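Local coordinates for carboxysome shell vertex protein CcmL (Nostoc sp., PDB 4N8X) that probably forms the pentameric vertices of the carboxysome shell, the polyhedral compartment that encloses RuBisCO for carbon dioxide fixation, at residues A[4-9]-A[25-30]; A[14-19]-A[72-77]; A[57-62]-A[78-83]. All coordinates share one frame; numbering follows the deposited sequence.

Contacts 1 and 3 are buried strand pairings in one antiparallel sheet, their centres about 11 Å apart; strands 2-11 and 55-60 are neighbours there, and the two contacts share a core in which Ile-58 CD1 meets Ala-4 CB and Leu-27 CD1. Contact 2 lies further out, its centre about 16 Å from the centre of the chain, where two loops meet with no ladder and one weak hydrogen bond. It joins contact 3 through Asp-76, whose carboxylate forms a salt bridge with Arg-60. Backbone bonds and aliphatic packing dominate contacts 1 and 3, whereas contact 2 rests on turns, a proline ring and a small apolar patch. All three touch neighbouring subunits.

Contact 1: residues A[4-9]-A[25-30]; sequences AKVRGT and LLLQLV
Val-6 and Leu-27 lie side by side on one face of an antiparallel strand pair in the beta barrel of the CcmL/EutN family, both side chains pointing the same way. CG2 of Val-6 sits 3.7 Å from CD2 of Leu-27. Farther along this face, the side chain of Leu-25 crosses those of Val-6 and Thr-9 at a slant, one methyl to each; toward the other end Ala-4 CB rests against Leu-27 CB at 3.9 Å. Ile-58 and Val-56 of strand 55-60 cover part of this apolar layer.

A classic beta bulge interrupts the ladder: Arg-7 and Gly-8 both face Leu-26, whose O accepts from Arg-7 N at 2.9 Å and from Gly-8 N at 3.2 Å. The Arg-7 bond runs nearly along the C=O axis, and the Gly-8 donor comes in on a lone pair.

At the bulge Arg-7 points toward the partner strand and lies alongside Gln-28. Arg-7 folds back through chi2 and chi3 (-56° and -49°), while Gln-28 is extended, which brings the guanidinium beside the amide, the planes 39° apart, with OE1 near its edge. Arg-7 NE forms a salt bridge with Glu-89 of a neighbouring subunit, and Gln-28 NE2 bonds to Leu-37 O. The remaining amide oxygen, Gln-28 OE1, takes Arg-7 NH2 at 3.2 Å from above the carbonyl plane and a proton from a water at 2.7 Å, which in turn accepts from Lys-5 NZ.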
ATOM      1  N   ALA A   4      -0.843   9.826  14.528  1.00 15.95           N
ATOM      2  CA  ALA A   4      -1.168  11.123  13.944  1.00 16.24           C
ATOM      3  C   ALA A   4      -1.860  11.999  14.984  1.00 16.90           C
ATOM      4  O   ALA A   4      -2.300  11.498  15.998  1.00 22.03           O
ATOM      5  CB  ALA A   4      -2.036  10.944  12.726  1.00 10.60           C
ATOM      6  N   LYS A   5      -1.942  13.304  14.725  1.00 20.49           N
ATOM      7  CA  LYS A   5      -2.570  14.260  15.639  1.00 18.58           C
ATOM      8  C   LYS A   5      -3.824  14.817  14.978  1.00 16.20           C
ATOM      9  O   LYS A   5      -3.823  15.202  13.791  1.00 17.64           O
ATOM     10  CB  LYS A   5      -1.581  15.390  15.965  1.00 23.33           C
ATOM     11  CG  LYS A   5      -2.043  16.481  16.947  1.00 20.34           C
ATOM     12  CD  LYS A   5      -1.005  17.646  16.936  1.00 19.49           C
ATOM     13  CE  LYS A   5      -1.348  18.756  17.941  1.00 25.07           C
ATOM     14  NZ  LYS A   5      -0.352  19.908  17.917  1.00 26.58           N
ATOM     15  N   VAL A   6      -4.908  14.832  15.732  1.00 14.68           N
ATOM     16  CA  VAL A   6      -6.185  15.348  15.243  1.00 14.98           C
ATOM     17  C   VAL A   6      -6.098  16.853  15.108  1.00 17.28           C
ATOM     18  O   VAL A   6      -5.946  17.581  16.086  1.00 19.36           O
ATOM     19  CB  VAL A   6      -7.340  14.986  16.198  1.00 15.93           C
ATOM     20  CG1 VAL A   6      -8.665  15.585  15.689  1.00 16.50           C
ATOM     21  CG2 VAL A   6      -7.479  13.458  16.258  1.00 14.95           C
ATOM     22  N   ARG A   7      -6.249  17.333  13.886  1.00 15.91           N
ATOM     23  CA  ARG A   7      -6.161  18.757  13.644  1.00 20.00           C
ATOM     24  C   ARG A   7      -7.529  19.390  13.363  1.00 23.05           C
ATOM     25  O   ARG A   7      -7.777  20.538  13.750  1.00 27.22           O
ATOM     26  CB  ARG A   7      -5.152  19.033  12.497  1.00 20.61           C
ATOM     27  CG  ARG A   7      -3.709  18.690  12.825  1.00 18.25           C
ATOM     28  CD  ARG A   7      -3.212  19.421  14.098  1.00 21.30           C
ATOM     29  NE  ARG A   7      -3.502  20.864  14.101  1.00 25.75           N
ATOM     30  CZ  ARG A   7      -2.795  21.764  13.434  1.00 28.88           C
ATOM     31  NH1 ARG A   7      -3.120  23.043  13.504  1.00 26.60           N
ATOM     32  NH2 ARG A   7      -1.760  21.378  12.676  1.00 35.36           N
ATOM     33  N   GLY A   8      -8.442  18.637  12.754  1.00 19.54           N
ATOM     34  CA  GLY A   8      -9.700  19.239  12.360  1.00 24.56           C
ATOM     35  C   GLY A   8     -10.638  18.293  11.635  1.00 22.83           C
ATOM     36  O   GLY A   8     -10.477  17.071  11.680  1.00 20.56           O
ATOM     37  N   THR A   9     -11.653  18.857  10.996  1.00 25.53           N
ATOM     38  CA  THR A   9     -12.694  18.024  10.403  1.00 27.30           C
ATOM     39  C   THR A   9     -12.868  18.414   8.960  1.00 23.37           C
ATOM     40  O   THR A   9     -12.588  19.553   8.588  1.00 23.17           O
ATOM     41  CB  THR A   9     -14.033  18.233  11.070  1.00 29.20           C
ATOM     42  OG1 THR A   9     -14.488  19.558  10.777  1.00 30.82           O
ATOM     43  CG2 THR A   9     -13.925  18.041  12.573  1.00 28.86           C
ATOM     44  N   LEU A  25     -11.967  13.166   9.792  1.00 12.17           N
ATOM     45  CA  LEU A  25     -11.012  14.009  10.523  1.00 17.68           C
ATOM     46  C   LEU A  25      -9.778  14.309   9.692  1.00 17.96           C
ATOM     47  O   LEU A  25      -9.295  13.434   8.970  1.00 16.98           O
ATOM     48  CB  LEU A  25     -10.540  13.289  11.780  1.00 14.72           C
ATOM     49  CG  LEU A  25     -11.638  13.000  12.821  1.00 17.34           C
ATOM     50  CD1 LEU A  25     -10.999  12.477  14.113  1.00 20.10           C
ATOM     51  CD2 LEU A  25     -12.452  14.244  13.096  1.00 16.35           C
ATOM     52  N   LEU A  26      -9.233  15.519   9.823  1.00 14.46           N
ATOM     53  CA  LEU A  26      -7.941  15.856   9.181  1.00 12.18           C
ATOM     54  C   LEU A  26      -6.855  15.609  10.222  1.00 15.87           C
ATOM     55  O   LEU A  26      -6.860  16.216  11.316  1.00 17.79           O
ATOM     56  CB  LEU A  26      -7.921  17.338   8.765  1.00 16.24           C
ATOM     57  CG  LEU A  26      -6.604  17.904   8.196  1.00 15.66           C
ATOM     58  CD1 LEU A  26      -6.250  17.277   6.816  1.00 20.44           C
ATOM     59  CD2 LEU A  26      -6.723  19.381   8.115  1.00 18.66           C
ATOM     60  N   LEU A  27      -5.915  14.733   9.879  1.00 12.40           N
ATOM     61  CA  LEU A  27      -4.849  14.311  10.796  1.00 15.01           C
ATOM     62  C   LEU A  27      -3.455  14.697  10.275  1.00 15.80           C
ATOM     63  O   LEU A  27      -3.224  14.690   9.070  1.00 18.28           O
ATOM     64  CB  LEU A  27      -4.944  12.796  10.966  1.00 12.60           C
ATOM     65  CG  LEU A  27      -6.376  12.355  11.331  1.00 18.53           C
ATOM     66  CD1 LEU A  27      -6.468  10.831  11.445  1.00 26.39           C
ATOM     67  CD2 LEU A  27      -6.792  12.922  12.649  1.00 19.40           C
ATOM     68  N   GLN A  28      -2.562  15.072  11.190  1.00 16.27           N
ATOM     69  CA  GLN A  28      -1.181  15.426  10.864  1.00 16.61           C
ATOM     70  C   GLN A  28      -0.329  14.279  11.349  1.00 17.55           C
ATOM     71  O   GLN A  28      -0.358  13.949  12.528  1.00 18.58           O
ATOM     72  CB  GLN A  28      -0.778  16.746  11.574  1.00 12.82           C
ATOM     73  CG  GLN A  28       0.710  17.164  11.366  1.00 13.76           C
ATOM     74  CD  GLN A  28       1.077  18.447  12.076  1.00 23.78           C
ATOM     75  OE1 GLN A  28       0.306  18.945  12.896  1.00 22.89           O
ATOM     76  NE2 GLN A  28       2.284  18.991  11.782  1.00 20.83           N
ATOM     77  N   LEU A  29       0.434  13.679  10.433  1.00 19.61           N
ATOM     78  CA  LEU A  29       1.247  12.496  10.725  1.00 23.37           C
ATOM     79  C   LEU A  29       2.378  12.776  11.703  1.00 15.40           C
ATOM     80  O   LEU A  29       2.893  13.882  11.773  1.00 16.09           O
ATOM     81  CB  LEU A  29       1.813  11.893   9.427  1.00 22.30           C
ATOM     82  CG  LEU A  29       0.749  11.055   8.683  1.00 24.58           C
ATOM     83  CD1 LEU A  29       0.149  10.039   9.604  1.00 21.94           C
ATOM     84  CD2 LEU A  29      -0.366  11.875   8.069  1.00 23.46           C
ATOM     85  N   VAL A  30       2.745  11.762  12.475  1.00 16.04           N
ATOM     86  CA  VAL A  30       3.845  11.861  13.450  1.00 13.93           C
ATOM     87  C   VAL A  30       4.912  10.861  13.012  1.00 14.54           C
ATOM     88  O   VAL A  30       4.571   9.771  12.506  1.00 15.16           O
ATOM     89  CB  VAL A  30       3.326  11.557  14.888  1.00 14.91           C
ATOM     90  CG1 VAL A  30       4.468  11.435  15.898  1.00 18.30           C
ATOM     91  CG2 VAL A  30       2.329  12.655  15.351  1.00 17.82           C
TER
HETATM   92  O   HOH W   1       0.161  20.792  14.823  1.00 30.00           O

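Contact 2: residues A[14-19]-A[72-77]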
ATOM      1  N   GLN A  14     -21.785  16.516  -0.752  1.00 34.37           N
ATOM      2  CA  GLN A  14     -21.918  15.829  -2.027  1.00 37.16           C
ATOM      3  C   GLN A  14     -20.902  14.690  -1.993  1.00 33.35           C
ATOM      4  O   GLN A  14     -19.689  14.915  -2.000  1.00 30.07           O
ATOM      5  CB  GLN A  14     -21.661  16.787  -3.193  1.00 41.91           C
ATOM      6  CG  GLN A  14     -21.824  16.163  -4.578  1.00 47.36           C
ATOM      7  CD  GLN A  14     -22.134  17.196  -5.657  1.00 54.52           C
ATOM      8  OE1 GLN A  14     -21.262  17.611  -6.421  1.00 58.99           O
ATOM      9  NE2 GLN A  14     -23.385  17.608  -5.723  1.00 56.32           N
ATOM     10  N   LYS A  15     -21.386  13.460  -1.859  1.00 33.34           N
ATOM     11  CA  LYS A  15     -20.474  12.361  -1.543  1.00 31.07           C
ATOM     12  C   LYS A  15     -21.130  11.020  -1.751  1.00 33.67           C
ATOM     13  O   LYS A  15     -22.332  10.941  -1.920  1.00 30.83           O
ATOM     14  CB  LYS A  15     -19.996  12.469  -0.105  1.00 29.22           C
ATOM     15  CG  LYS A  15     -21.089  12.305   0.948  1.00 32.75           C
ATOM     16  CD  LYS A  15     -20.473  12.577   2.313  1.00 30.07           C
ATOM     17  CE  LYS A  15     -21.533  12.799   3.369  1.00 31.96           C
ATOM     18  NZ  LYS A  15     -20.957  13.478   4.597  1.00 31.78           N
ATOM     19  N   ASP A  16     -20.343   9.951  -1.727  1.00 35.61           N
ATOM     20  CA  ASP A  16     -20.948   8.636  -1.906  1.00 38.46           C
ATOM     21  C   ASP A  16     -21.923   8.337  -0.761  1.00 34.53           C
ATOM     22  O   ASP A  16     -21.595   8.617   0.402  1.00 35.93           O
ATOM     23  CB  ASP A  16     -19.881   7.557  -1.955  1.00 43.43           C
ATOM     24  CG  ASP A  16     -20.431   6.257  -2.465  1.00 46.70           C
ATOM     25  OD1 ASP A  16     -20.468   6.095  -3.705  1.00 51.40           O
ATOM     26  OD2 ASP A  16     -20.840   5.431  -1.622  1.00 44.88           O
ATOM     27  N   PRO A  17     -23.097   7.758  -1.081  1.00 35.19           N
ATOM     28  CA  PRO A  17     -24.150   7.537  -0.077  1.00 36.35           C
ATOM     29  C   PRO A  17     -23.689   6.681   1.095  1.00 37.33           C
ATOM     30  O   PRO A  17     -24.216   6.847   2.203  1.00 36.59           O
ATOM     31  CB  PRO A  17     -25.258   6.827  -0.871  1.00 36.40           C
ATOM     32  CG  PRO A  17     -25.030   7.282  -2.279  1.00 36.57           C
ATOM     33  CD  PRO A  17     -23.561   7.385  -2.438  1.00 34.38           C
ATOM     34  N   SER A  18     -22.725   5.796   0.856  1.00 36.14           N
ATOM     35  CA  SER A  18     -22.148   4.974   1.914  1.00 44.27           C
ATOM     36  C   SER A  18     -21.360   5.778   2.966  1.00 44.57           C
ATOM     37  O   SER A  18     -21.086   5.273   4.067  1.00 48.80           O
ATOM     38  CB  SER A  18     -21.236   3.920   1.287  1.00 51.47           C
ATOM     39  OG  SER A  18     -20.404   4.515   0.302  1.00 55.01           O
ATOM     40  N   LEU A  19     -20.989   7.015   2.632  1.00 34.50           N
ATOM     41  CA  LEU A  19     -20.288   7.874   3.578  1.00 29.56           C
ATOM     42  C   LEU A  19     -21.237   8.760   4.386  1.00 28.75           C
ATOM     43  O   LEU A  19     -20.799   9.606   5.175  1.00 24.01           O
ATOM     44  CB  LEU A  19     -19.269   8.732   2.842  1.00 29.32           C
ATOM     45  CG  LEU A  19     -18.120   7.898   2.279  1.00 32.79           C
ATOM     46  CD1 LEU A  19     -17.104   8.793   1.607  1.00 32.32           C
ATOM     47  CD2 LEU A  19     -17.465   7.141   3.428  1.00 29.45           C
ATOM     48  N   GLN A  72     -18.574  -2.121   3.833  1.00 30.84           N
ATOM     49  CA  GLN A  72     -18.825  -1.835   2.443  1.00 36.48           C
ATOM     50  C   GLN A  72     -18.830  -0.323   2.224  1.00 28.41           C
ATOM     51  O   GLN A  72     -19.480   0.176   1.323  1.00 37.04           O
ATOM     52  CB  GLN A  72     -20.134  -2.505   2.022  1.00 42.80           C
ATOM     53  CG  GLN A  72     -20.079  -4.013   2.261  1.00 48.02           C
ATOM     54  CD  GLN A  72     -21.414  -4.696   2.131  1.00 59.83           C
ATOM     55  OE1 GLN A  72     -22.459  -4.048   2.040  1.00 63.17           O
ATOM     56  NE2 GLN A  72     -21.394  -6.024   2.127  1.00 66.00           N
ATOM     57  N   ARG A  73     -18.080   0.392   3.059  1.00 25.98           N
ATOM     58  CA  ARG A  73     -17.855   1.816   2.873  1.00 24.48           C
ATOM     59  C   ARG A  73     -16.465   2.037   2.259  1.00 23.39           C
ATOM     60  O   ARG A  73     -15.557   1.238   2.482  1.00 24.79           O
ATOM     61  CB  ARG A  73     -17.922   2.570   4.216  1.00 30.12           C
ATOM     62  CG  ARG A  73     -19.300   2.489   4.935  1.00 31.63           C
ATOM     63  CD  ARG A  73     -19.271   3.447   6.143  1.00 35.75           C
ATOM     64  NE  ARG A  73     -20.608   3.748   6.657  1.00 39.08           N
ATOM     65  CZ  ARG A  73     -20.902   3.795   7.949  1.00 42.55           C
ATOM     66  NH1 ARG A  73     -22.145   4.069   8.342  1.00 45.08           N
ATOM     67  NH2 ARG A  73     -19.958   3.532   8.848  1.00 40.72           N
ATOM     68  N   PRO A  74     -16.301   3.117   1.486  1.00 26.51           N
ATOM     69  CA  PRO A  74     -14.995   3.327   0.816  1.00 25.07           C
ATOM     70  C   PRO A  74     -14.066   4.160   1.643  1.00 22.78           C
ATOM     71  O   PRO A  74     -13.728   5.299   1.297  1.00 22.08           O
ATOM     72  CB  PRO A  74     -15.371   4.063  -0.482  1.00 28.90           C
ATOM     73  CG  PRO A  74     -16.686   4.771  -0.161  1.00 27.09           C
ATOM     74  CD  PRO A  74     -17.399   3.864   0.841  1.00 26.93           C
ATOM     75  N   VAL A  75     -13.595   3.559   2.730  1.00 22.02           N
ATOM     76  CA  VAL A  75     -12.698   4.227   3.642  1.00 18.83           C
ATOM     77  C   VAL A  75     -11.421   3.400   3.670  1.00 20.65           C
ATOM     78  O   VAL A  75     -11.460   2.164   3.723  1.00 18.12           O
ATOM     79  CB  VAL A  75     -13.314   4.338   5.030  1.00 26.28           C
ATOM     80  CG1 VAL A  75     -14.615   5.129   4.945  1.00 26.75           C
ATOM     81  CG2 VAL A  75     -13.628   2.966   5.558  1.00 25.65           C
ATOM     82  N   ASP A  76     -10.287   4.083   3.589  1.00 20.09           N
ATOM     83  CA  ASP A  76      -9.026   3.370   3.564  1.00 20.03           C
ATOM     84  C   ASP A  76      -8.169   3.856   4.697  1.00 19.68           C
ATOM     85  O   ASP A  76      -6.977   3.558   4.729  1.00 20.42           O
ATOM     86  CB  ASP A  76      -8.309   3.594   2.226  1.00 21.14           C
ATOM     87  CG  ASP A  76      -8.109   5.078   1.905  1.00 24.09           C
ATOM     88  OD1 ASP A  76      -8.444   5.922   2.770  1.00 21.85           O
ATOM     89  OD2 ASP A  76      -7.609   5.386   0.790  1.00 20.53           O
ATOM     90  N   ALA A  77      -8.773   4.634   5.611  1.00 13.81           N
ATOM     91  CA  ALA A  77      -8.087   5.153   6.811  1.00 12.69           C
ATOM     92  C   ALA A  77      -9.113   5.440   7.880  1.00 13.23           C
ATOM     93  O   ALA A  77     -10.158   6.052   7.592  1.00 14.80           O
ATOM     94  CB  ALA A  77      -7.229   6.442   6.504  1.00 12.18           C
TER
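Ser-18 and Pro-74 meet where the 3-10 turn at 17-19 leans on the loop that leads into strand 77-88; Ser-18 CB lies 3.9 Å from Pro-74 CD.

Leu-19 gives the apolar half. Its CG stands anti to the carbonyl carbon (chi1 -68°) and carries CD2 over to Val-75 CG1 at 3.8 Å and to Pro-74 CD at 4.2 Å. Leu-19 and Val-75 slide past one another in opposite directions, and Leu-19 slants across the proline ring.

Arg-73 is extended from CG to NE, and its CG, CD and NE pass close to Ser-18 O. CD approaches Ser-18 O to 3.3 Å, and NE, with the oxygen near the guanidinium plane, makes a weak, bent hydrogen bond to it at 3.0 Å (124° at the hydrogen). The arginine's stronger partner is Asn-70, which accepts from NH2.

Each side is also shaped from within: Leu-19 N bonds to Asp-16 O, and Pro-74 is the centre of an inverse gamma turn, with a weak bond from Val-75 N to Arg-73 O. Pro-74 O is taken by Ser-59 OG of a neighbouring subunit. With one weak polar link and a few methyl and ring contacts, the chemistry implies two turns, each with its own internal hydrogen bonding, resting lightly against each other, with much of the polar bonding directed to other partners.

Contact 3: residues A[57-62]-A[78-83]; sequences LISRGS and AVVAII
Leu-57 fills the tight end of this antiparallel pairing, where strands 55-60 and 77-88 of the barrel lie side by side. Its CG is anti to the carbonyl carbon (chi1 -66°), which spreads the isobutyl group over the partner strand: CD1 meets Ala-81 CB at 3.9 Å, CB faces Val-80 CG2, and CG takes the tip of Ile-83, whose CD1 comes to 4.0 Å. The Leu-57 and Ile-83 side chains cross at about a right angle, so the isoleucine's end meets the branch point of the leucine.

The backbone holds this packing in place. The bond from Val-80 N to Leu-57 O (2.9 Å) is almost straight (172° at the hydrogen), while Ser-59 and Ala-78 form a reciprocal pair with both bonds at 3.0 Å. Between them, Ile-58 CA turns its hydrogen to Ala-78 O.

Beside that pair the side-chain contact is thinner and mixed: Ser-59 sets CB and OG against Val-80 CG1, each 3.7 Å away. OG bonds to Pro-74 O of a neighbouring subunit. The partly exposed residues from Arg-60 to Ser-62 do not touch 78-83, but Gly-61 bonds by its backbone to Asp-76, and Arg-60 forms a salt bridge with the same residue.

The pair lies inside the sheet, with strand 2-11 on the far side of 55-60, where Ile-58 bonds to Gln-2 and packs on Ala-4. On the other side of the pair Val-79 bonds by its backbone to Ala-44, at the end of strand 39-44, and Ala-81 and Ile-82 continue the sheet into a strand of a neighbouring subunit.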
ATOM      1  N   LEU A  57      -4.061   6.474  16.768  1.00 17.22           N
ATOM      2  CA  LEU A  57      -3.555   5.519  15.809  1.00 16.97           C
ATOM      3  C   LEU A  57      -4.517   5.447  14.622  1.00 17.79           C
ATOM      4  O   LEU A  57      -5.739   5.376  14.802  1.00 18.95           O
ATOM      5  CB  LEU A  57      -3.462   4.148  16.459  1.00 17.13           C
ATOM      6  CG  LEU A  57      -2.447   4.079  17.568  1.00 19.57           C
ATOM      7  CD1 LEU A  57      -2.653   2.779  18.299  1.00 22.09           C
ATOM      8  CD2 LEU A  57      -1.071   4.078  16.895  1.00 14.76           C
ATOM      9  N   ILE A  58      -3.943   5.415  13.428  1.00 16.33           N
ATOM     10  CA  ILE A  58      -4.684   5.265  12.181  1.00 16.18           C
ATOM     11  C   ILE A  58      -4.367   3.882  11.585  1.00 17.81           C
ATOM     12  O   ILE A  58      -3.207   3.512  11.470  1.00 20.30           O
ATOM     13  CB  ILE A  58      -4.193   6.286  11.169  1.00 12.23           C
ATOM     14  CG1 ILE A  58      -4.408   7.740  11.660  1.00 14.69           C
ATOM     15  CG2 ILE A  58      -4.972   6.131   9.835  1.00 15.30           C
ATOM     16  CD1 ILE A  58      -3.924   8.779  10.572  1.00 19.09           C
ATOM     17  N   SER A  59      -5.401   3.120  11.218  1.00 16.53           N
ATOM     18  CA  SER A  59      -5.235   1.900  10.440  1.00 17.76           C
ATOM     19  C   SER A  59      -5.592   2.222   9.012  1.00 17.74           C
ATOM     20  O   SER A  59      -6.595   2.919   8.768  1.00 17.05           O
ATOM     21  CB  SER A  59      -6.154   0.810  10.997  1.00 25.54           C
ATOM     22  OG  SER A  59      -5.536   0.198  12.111  1.00 25.01           O
ATOM     23  N   ARG A  60      -4.794   1.738   8.061  1.00 18.19           N
ATOM     24  CA  ARG A  60      -5.036   2.078   6.636  1.00 22.05           C
ATOM     25  C   ARG A  60      -5.322   0.835   5.818  1.00 19.65           C
ATOM     26  O   ARG A  60      -4.994  -0.291   6.244  1.00 21.35           O
ATOM     27  CB  ARG A  60      -3.856   2.920   6.037  1.00 28.12           C
ATOM     28  CG  ARG A  60      -4.048   3.503   4.550  1.00105.32           C
ATOM     29  CD  ARG A  60      -4.253   5.080   4.386  1.00 53.72           C
ATOM     30  NE  ARG A  60      -4.724   5.490   3.039  1.00 47.36           N
ATOM     31  CZ  ARG A  60      -4.887   6.753   2.578  1.00 40.98           C
ATOM     32  NH1 ARG A  60      -4.620   7.838   3.315  1.00 17.86           N
ATOM     33  NH2 ARG A  60      -5.342   6.936   1.327  1.00 48.64           N
ATOM     34  N   GLY A  61      -5.957   1.010   4.657  1.00 20.49           N
ATOM     35  CA  GLY A  61      -6.276  -0.117   3.794  1.00 18.65           C
ATOM     36  C   GLY A  61      -7.541  -0.806   4.285  1.00 22.76           C
ATOM     37  O   GLY A  61      -8.318  -0.194   5.020  1.00 19.96           O
ATOM     38  N   SER A  62      -7.724  -2.074   3.929  1.00 20.83           N
ATOM     39  CA  SER A  62      -8.932  -2.847   4.311  1.00 21.91           C
ATOM     40  C   SER A  62      -9.123  -2.943   5.829  1.00 21.07           C
ATOM     41  O   SER A  62     -10.241  -3.140   6.293  1.00 21.95           O
ATOM     42  CB  SER A  62      -8.966  -4.253   3.660  1.00 24.39           C
ATOM     43  OG  SER A  62      -7.826  -5.039   4.031  1.00 24.86           O
ATOM     44  N   ALA A  78      -8.865   4.885   9.070  1.00 17.28           N
ATOM     45  CA  ALA A  78      -9.772   4.990  10.203  1.00 20.23           C
ATOM     46  C   ALA A  78      -8.992   5.245  11.502  1.00 18.22           C
ATOM     47  O   ALA A  78      -7.896   4.696  11.709  1.00 15.57           O
ATOM     48  CB  ALA A  78     -10.681   3.701  10.313  1.00 16.69           C
ATOM     49  N   VAL A  79      -9.579   6.054  12.377  1.00 18.08           N
ATOM     50  CA  VAL A  79      -9.072   6.213  13.727  1.00 18.24           C
ATOM     51  C   VAL A  79      -9.442   4.982  14.551  1.00 13.00           C
ATOM     52  O   VAL A  79     -10.586   4.575  14.575  1.00 14.66           O
ATOM     53  CB  VAL A  79      -9.596   7.520  14.347  1.00 20.88           C
ATOM     54  CG1 VAL A  79      -9.265   7.595  15.838  1.00 21.43           C
ATOM     55  CG2 VAL A  79      -9.014   8.717  13.588  1.00 16.10           C
ATOM     56  N   VAL A  80      -8.451   4.314  15.164  1.00 14.07           N
ATOM     57  CA  VAL A  80      -8.781   3.100  15.883  1.00 16.33           C
ATOM     58  C   VAL A  80      -8.523   3.216  17.373  1.00 16.75           C
ATOM     59  O   VAL A  80      -9.026   2.417  18.165  1.00 17.42           O
ATOM     60  CB  VAL A  80      -8.100   1.816  15.278  1.00 25.21           C
ATOM     61  CG1 VAL A  80      -8.473   1.646  13.816  1.00 24.26           C
ATOM     62  CG2 VAL A  80      -6.549   1.839  15.417  1.00 14.67           C
ATOM     63  N   ALA A  81      -7.738   4.209  17.764  1.00 15.12           N
ATOM     64  CA  ALA A  81      -7.397   4.344  19.178  1.00 18.48           C
ATOM     65  C   ALA A  81      -6.940   5.766  19.468  1.00 20.49           C
ATOM     66  O   ALA A  81      -6.374   6.416  18.596  1.00 18.78           O
ATOM     67  CB  ALA A  81      -6.286   3.343  19.539  1.00 21.50           C
ATOM     68  N   ILE A  82      -7.193   6.236  20.689  1.00 19.10           N
ATOM     69  CA  ILE A  82      -6.592   7.474  21.181  1.00 18.24           C
ATOM     70  C   ILE A  82      -5.422   7.090  22.101  1.00 19.86           C
ATOM     71  O   ILE A  82      -5.554   6.255  23.005  1.00 20.42           O
ATOM     72  CB  ILE A  82      -7.611   8.317  21.983  1.00 17.29           C
ATOM     73  CG1 ILE A  82      -8.736   8.799  21.067  1.00 16.45           C
ATOM     74  CG2 ILE A  82      -6.916   9.503  22.741  1.00 18.78           C
ATOM     75  CD1 ILE A  82     -10.076   9.098  21.825  1.00 17.80           C
ATOM     76  N   ILE A  83      -4.263   7.680  21.863  1.00 21.91           N
ATOM     77  CA  ILE A  83      -3.078   7.334  22.644  1.00 22.13           C
ATOM     78  C   ILE A  83      -3.033   8.145  23.919  1.00 20.39           C
ATOM     79  O   ILE A  83      -3.238   9.370  23.873  1.00 21.19           O
ATOM     80  CB  ILE A  83      -1.799   7.607  21.827  1.00 20.83           C
ATOM     81  CG1 ILE A  83      -1.803   6.763  20.542  1.00 16.08           C
ATOM     82  CG2 ILE A  83      -0.600   7.240  22.642  1.00 22.17           C
ATOM     83  CD1 ILE A  83      -0.972   7.348  19.447  1.00 19.39           C
TER